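Local coordinates for DNA repair and telomere maintenance protein nbs1 (Schizosaccharomyces pombe, PDB 3HUF) that acts within the MRN complex in DNA double-strand break repair, telomere maintenance and meiosis, recognising phosphorylated proteins through its FHA and BRCT domains and interacting with phosphorylated Ctp1, at residues I10-L18 against D31-I39. Sequence-based numbering, arbitrary orientation.
Sequences ILKGKSRIL and DDSSHIQVI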
ATOM      1  N   ILE A  10      -5.093  -8.022  28.630  1.00 43.06           N
ATOM      2  CA  ILE A  10      -4.346  -9.264  28.438  1.00 41.55           C
ATOM      3  C   ILE A  10      -3.067  -9.055  27.598  1.00 41.14           C
ATOM      4  O   ILE A  10      -2.106  -9.799  27.738  1.00 40.46           O
ATOM      5  CB  ILE A  10      -5.249 -10.426  27.944  1.00 41.27           C
ATOM      6  CG1 ILE A  10      -5.799 -10.158  26.544  1.00 40.67           C
ATOM      7  CG2 ILE A  10      -6.429 -10.649  28.922  1.00 40.56           C
ATOM      8  CD1 ILE A  10      -6.080 -11.416  25.726  1.00 39.66           C
ATOM      9  N   LEU A  11      -3.054  -8.004  26.777  1.00 40.82           N
ATOM     10  CA  LEU A  11      -1.835  -7.576  26.072  1.00 40.60           C
ATOM     11  C   LEU A  11      -1.300  -6.262  26.635  1.00 40.30           C
ATOM     12  O   LEU A  11      -0.660  -5.481  25.926  1.00 39.83           O
ATOM     13  CB  LEU A  11      -2.092  -7.453  24.561  1.00 40.34           C
ATOM     14  CG  LEU A  11      -2.118  -8.750  23.755  1.00 40.95           C
ATOM     15  CD1 LEU A  11      -2.673  -8.523  22.334  1.00 40.43           C
ATOM     16  CD2 LEU A  11      -0.723  -9.355  23.700  1.00 39.52           C
ATOM     17  N   LYS A  12      -1.570  -6.034  27.922  1.00 40.49           N
ATOM     18  CA  LYS A  12      -1.186  -4.813  28.638  1.00 40.88           C
ATOM     19  C   LYS A  12      -1.726  -3.522  28.035  1.00 40.39           C
ATOM     20  O   LYS A  12      -1.148  -2.457  28.238  1.00 40.40           O
ATOM     21  CB  LYS A  12       0.335  -4.725  28.816  1.00 41.20           C
ATOM     22  CG  LYS A  12       0.918  -5.871  29.625  1.00 44.32           C
ATOM     23  CD  LYS A  12       2.391  -6.097  29.284  1.00 47.29           C
ATOM     24  CE  LYS A  12       2.959  -7.251  30.094  1.00 48.67           C
ATOM     25  NZ  LYS A  12       3.570  -8.232  29.151  1.00 48.84           N
ATOM     26  N   GLY A  13      -2.831  -3.608  27.301  1.00 40.33           N
ATOM     27  CA  GLY A  13      -3.422  -2.417  26.664  1.00 40.27           C
ATOM     28  C   GLY A  13      -2.667  -1.917  25.439  1.00 40.41           C
ATOM     29  O   GLY A  13      -2.913  -0.804  24.946  1.00 40.57           O
ATOM     30  N   LYS A  14      -1.739  -2.738  24.952  1.00 39.28           N
ATOM     31  CA  LYS A  14      -0.920  -2.397  23.802  1.00 38.91           C
ATOM     32  C   LYS A  14      -1.297  -3.221  22.573  1.00 38.30           C
ATOM     33  O   LYS A  14      -1.836  -4.324  22.701  1.00 38.04           O
ATOM     34  CB  LYS A  14       0.554  -2.605  24.153  1.00 39.13           C
ATOM     35  CG  LYS A  14       0.992  -1.618  25.218  1.00 40.68           C
ATOM     36  CD  LYS A  14       2.431  -1.756  25.602  1.00 44.08           C
ATOM     37  CE  LYS A  14       2.955  -0.405  26.126  1.00 45.58           C
ATOM     38  NZ  LYS A  14       1.909   0.455  26.814  1.00 44.91           N
ATOM     39  N   SER A  15      -1.043  -2.661  21.392  1.00 37.27           N
ATOM     40  CA  SER A  15      -1.125  -3.421  20.139  1.00 36.79           C
ATOM     41  C   SER A  15       0.275  -3.765  19.661  1.00 36.65           C
ATOM     42  O   SER A  15       1.266  -3.288  20.215  1.00 37.02           O
ATOM     43  CB  SER A  15      -1.898  -2.668  19.061  1.00 36.61           C
ATOM     44  OG  SER A  15      -1.205  -1.495  18.669  1.00 36.52           O
ATOM     45  N   ARG A  16       0.376  -4.627  18.661  1.00 36.64           N
ATOM     46  CA  ARG A  16       1.697  -4.999  18.180  1.00 36.68           C
ATOM     47  C   ARG A  16       1.680  -5.395  16.720  1.00 36.43           C
ATOM     48  O   ARG A  16       0.848  -6.181  16.298  1.00 35.67           O
ATOM     49  CB  ARG A  16       2.279  -6.137  19.028  1.00 37.01           C
ATOM     50  CG  ARG A  16       3.603  -6.638  18.479  1.00 38.60           C
ATOM     51  CD  ARG A  16       4.374  -7.435  19.470  1.00 40.56           C
ATOM     52  NE  ARG A  16       5.602  -7.941  18.867  1.00 39.57           N
ATOM     53  CZ  ARG A  16       6.417  -8.805  19.458  1.00 41.51           C
ATOM     54  NH1 ARG A  16       6.140  -9.254  20.680  1.00 41.03           N
ATOM     55  NH2 ARG A  16       7.514  -9.213  18.826  1.00 42.91           N
ATOM     56  N   ILE A  17       2.619  -4.849  15.957  1.00 36.63           N
ATOM     57  CA  ILE A  17       2.807  -5.252  14.566  1.00 37.03           C
ATOM     58  C   ILE A  17       3.619  -6.562  14.478  1.00 37.22           C
ATOM     59  O   ILE A  17       4.720  -6.655  15.007  1.00 37.32           O
ATOM     60  CB  ILE A  17       3.531  -4.157  13.778  1.00 36.74           C
ATOM     61  CG1 ILE A  17       2.697  -2.879  13.770  1.00 34.99           C
ATOM     62  CG2 ILE A  17       3.721  -4.573  12.354  1.00 37.27           C
ATOM     63  CD1 ILE A  17       3.501  -1.714  13.252  1.00 32.42           C
ATOM     64  N   LEU A  18       3.059  -7.562  13.812  1.00 36.82           N
ATOM     65  CA  LEU A  18       3.705  -8.858  13.695  1.00 36.54           C
ATOM     66  C   LEU A  18       4.297  -9.027  12.301  1.00 37.15           C
ATOM     67  O   LEU A  18       3.606  -8.986  11.314  1.00 38.13           O
ATOM     68  CB  LEU A  18       2.688  -9.993  13.976  1.00 35.91           C
ATOM     69  CG  LEU A  18       2.042 -10.004  15.369  1.00 34.83           C
ATOM     70  CD1 LEU A  18       1.179 -11.300  15.544  1.00 34.76           C
ATOM     71  CD2 LEU A  18       3.105  -9.879  16.498  1.00 29.47           C
ATOM     72  N   ASP A  31       7.855 -10.448  26.250  1.00 54.82           N
ATOM     73  CA  ASP A  31       7.678  -9.751  24.981  1.00 54.75           C
ATOM     74  C   ASP A  31       8.984  -9.362  24.317  1.00 54.58           C
ATOM     75  O   ASP A  31       9.594  -8.345  24.659  1.00 55.09           O
ATOM     76  CB  ASP A  31       6.844  -8.489  25.189  1.00 54.97           C
ATOM     77  CG  ASP A  31       5.465  -8.793  25.689  1.00 54.72           C
ATOM     78  OD1 ASP A  31       4.726  -9.497  24.980  1.00 53.49           O
ATOM     79  OD2 ASP A  31       5.122  -8.317  26.789  1.00 56.56           O
ATOM     80  N   ASP A  32       9.418 -10.182  23.367  1.00 53.96           N
ATOM     81  CA  ASP A  32      10.539  -9.802  22.518  1.00 52.95           C
ATOM     82  C   ASP A  32      10.206 -10.084  21.073  1.00 52.09           C
ATOM     83  O   ASP A  32       9.078 -10.470  20.749  1.00 52.45           O
ATOM     84  CB  ASP A  32      11.867 -10.452  22.965  1.00 52.86           C
ATOM     85  CG  ASP A  32      11.806 -11.968  23.050  1.00 52.64           C
ATOM     86  OD1 ASP A  32      11.051 -12.599  22.284  1.00 52.04           O
ATOM     87  OD2 ASP A  32      12.548 -12.538  23.885  1.00 53.17           O
ATOM     88  N   SER A  33      11.194  -9.909  20.209  1.00 50.87           N
ATOM     89  CA  SER A  33      10.987 -10.048  18.777  1.00 49.72           C
ATOM     90  C   SER A  33      10.390 -11.399  18.368  1.00 48.00           C
ATOM     91  O   SER A  33       9.960 -11.555  17.220  1.00 48.42           O
ATOM     92  CB  SER A  33      12.306  -9.855  18.044  1.00 50.13           C
ATOM     93  OG  SER A  33      13.024 -11.077  18.018  1.00 51.32           O
ATOM     94  N   SER A  34      10.360 -12.375  19.270  1.00 45.51           N
ATOM     95  CA  SER A  34       9.802 -13.682  18.893  1.00 43.76           C
ATOM     96  C   SER A  34       8.874 -14.320  19.926  1.00 42.45           C
ATOM     97  O   SER A  34       8.528 -15.493  19.811  1.00 42.39           O
ATOM     98  CB  SER A  34      10.900 -14.658  18.439  1.00 43.36           C
ATOM     99  OG  SER A  34      11.641 -15.132  19.542  1.00 43.38           O
ATOM    100  N   HIS A  35       8.444 -13.531  20.909  1.00 41.52           N
ATOM    101  CA  HIS A  35       7.544 -14.001  21.963  1.00 40.42           C
ATOM    102  C   HIS A  35       6.501 -12.945  22.299  1.00 40.65           C
ATOM    103  O   HIS A  35       6.777 -11.726  22.260  1.00 40.91           O
ATOM    104  CB  HIS A  35       8.304 -14.338  23.248  1.00 40.08           C
ATOM    105  CG  HIS A  35       9.338 -15.414  23.099  1.00 39.26           C
ATOM    106  ND1 HIS A  35      10.612 -15.163  22.638  1.00 38.00           N
ATOM    107  CD2 HIS A  35       9.294 -16.738  23.380  1.00 37.45           C
ATOM    108  CE1 HIS A  35      11.297 -16.291  22.608  1.00 38.62           C
ATOM    109  NE2 HIS A  35      10.521 -17.262  23.056  1.00 38.33           N
ATOM    110  N   ILE A  36       5.316 -13.413  22.677  1.00 39.80           N
ATOM    111  CA  ILE A  36       4.214 -12.532  23.034  1.00 39.14           C
ATOM    112  C   ILE A  36       3.607 -13.043  24.333  1.00 39.13           C
ATOM    113  O   ILE A  36       3.063 -14.156  24.388  1.00 38.04           O
ATOM    114  CB  ILE A  36       3.113 -12.492  21.904  1.00 39.46           C
ATOM    115  CG1 ILE A  36       3.719 -12.111  20.543  1.00 39.77           C
ATOM    116  CG2 ILE A  36       1.985 -11.534  22.250  1.00 38.49           C
ATOM    117  CD1 ILE A  36       2.809 -12.395  19.363  1.00 40.82           C
ATOM    118  N   GLN A  37       3.712 -12.231  25.382  1.00 38.76           N
ATOM    119  CA  GLN A  37       3.110 -12.538  26.666  1.00 38.85           C
ATOM    120  C   GLN A  37       1.640 -12.140  26.719  1.00 39.18           C
ATOM    121  O   GLN A  37       1.270 -10.993  26.424  1.00 38.23           O
ATOM    122  CB  GLN A  37       3.848 -11.837  27.813  1.00 39.11           C
ATOM    123  CG  GLN A  37       3.316 -12.254  29.178  1.00 38.17           C
ATOM    124  CD  GLN A  37       4.130 -11.707  30.349  1.00 39.49           C
ATOM    125  OE1 GLN A  37       4.519 -10.538  30.374  1.00 40.64           O
ATOM    126  NE2 GLN A  37       4.384 -12.558  31.321  1.00 38.51           N
ATOM    127  N   VAL A  38       0.812 -13.104  27.117  1.00 39.44           N
ATOM    128  CA  VAL A  38      -0.614 -12.901  27.247  1.00 40.09           C
ATOM    129  C   VAL A  38      -1.006 -13.475  28.588  1.00 40.96           C
ATOM    130  O   VAL A  38      -0.941 -14.692  28.780  1.00 41.48           O
ATOM    131  CB  VAL A  38      -1.407 -13.620  26.134  1.00 39.89           C
ATOM    132  CG1 VAL A  38      -2.851 -13.129  26.134  1.00 40.24           C
ATOM    133  CG2 VAL A  38      -0.788 -13.368  24.777  1.00 39.34           C
ATOM    134  N   ILE A  39      -1.413 -12.610  29.513  1.00 41.32           N
ATOM    135  CA  ILE A  39      -1.648 -13.038  30.888  1.00 42.10           C
ATOM    136  C   ILE A  39      -3.125 -13.268  31.202  1.00 42.40           C
ATOM    137  O   ILE A  39      -3.934 -12.336  31.144  1.00 42.58           O
ATOM    138  CB  ILE A  39      -1.050 -12.047  31.899  1.00 42.55           C
ATOM    139  CG1 ILE A  39       0.386 -11.677  31.477  1.00 42.73           C
ATOM    140  CG2 ILE A  39      -1.112 -12.634  33.316  1.00 42.80           C
ATOM    141  CD1 ILE A  39       1.035 -10.616  32.316  1.00 43.57           C
TER
HETATM  142  O   HOH W   1       2.258  -8.558  26.012  1.00 41.98           O
HETATM  143  O   HOH W   2       4.002  -8.566  22.376  1.00 38.73           O
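R16 and K12 reach across to the 31-39 segment in the FHA domain, joining the edges of the two sheets of its beta sandwich. Strand 16-18 is outermost in one sheet and strand 35-37 in the other. K12 sits in a type I' turn from L11 to K14.

The R16 side chain is fully extended, with CG anti to the backbone N (chi1 175°), which carries its guanidinium to two backbone carbonyls. R16 NH2 donates to D32 O at 2.8 Å, in the guanidinium plane but above the plane of the carbonyl. H35 N reaches D32 O from the opposite face. R16 NH1 donates to H35 O at 3.0 Å. K12 bends at its last torsion and uses NZ twice. It forms a salt bridge with D31 OD2 at 2.8 Å, met nearly along the C-O axis, and a hydrogen bond to Q37 OE1. Q37 NE2 donates to R27 O.

Apolar side chains also meet across the contact. I10 and V38 run side by side, CD1 to CG1. L11 CD2 touches I36 CG2 at 3.8 Å. L18 CD2 and I36 CD1 meet tip to tip. Y23 of strand 21-26 packs on R16, L18 and I36. The backbones touch at one end, where I39 N makes a weak 3.4 Å bond to I10 O.

D31 OD1 accepts from Q37 N, from above the carboxylate plane. A water links D31 OD1 to R16, lying 2.9 Å from D31 OD1 and 2.8 Å from R16 NH1.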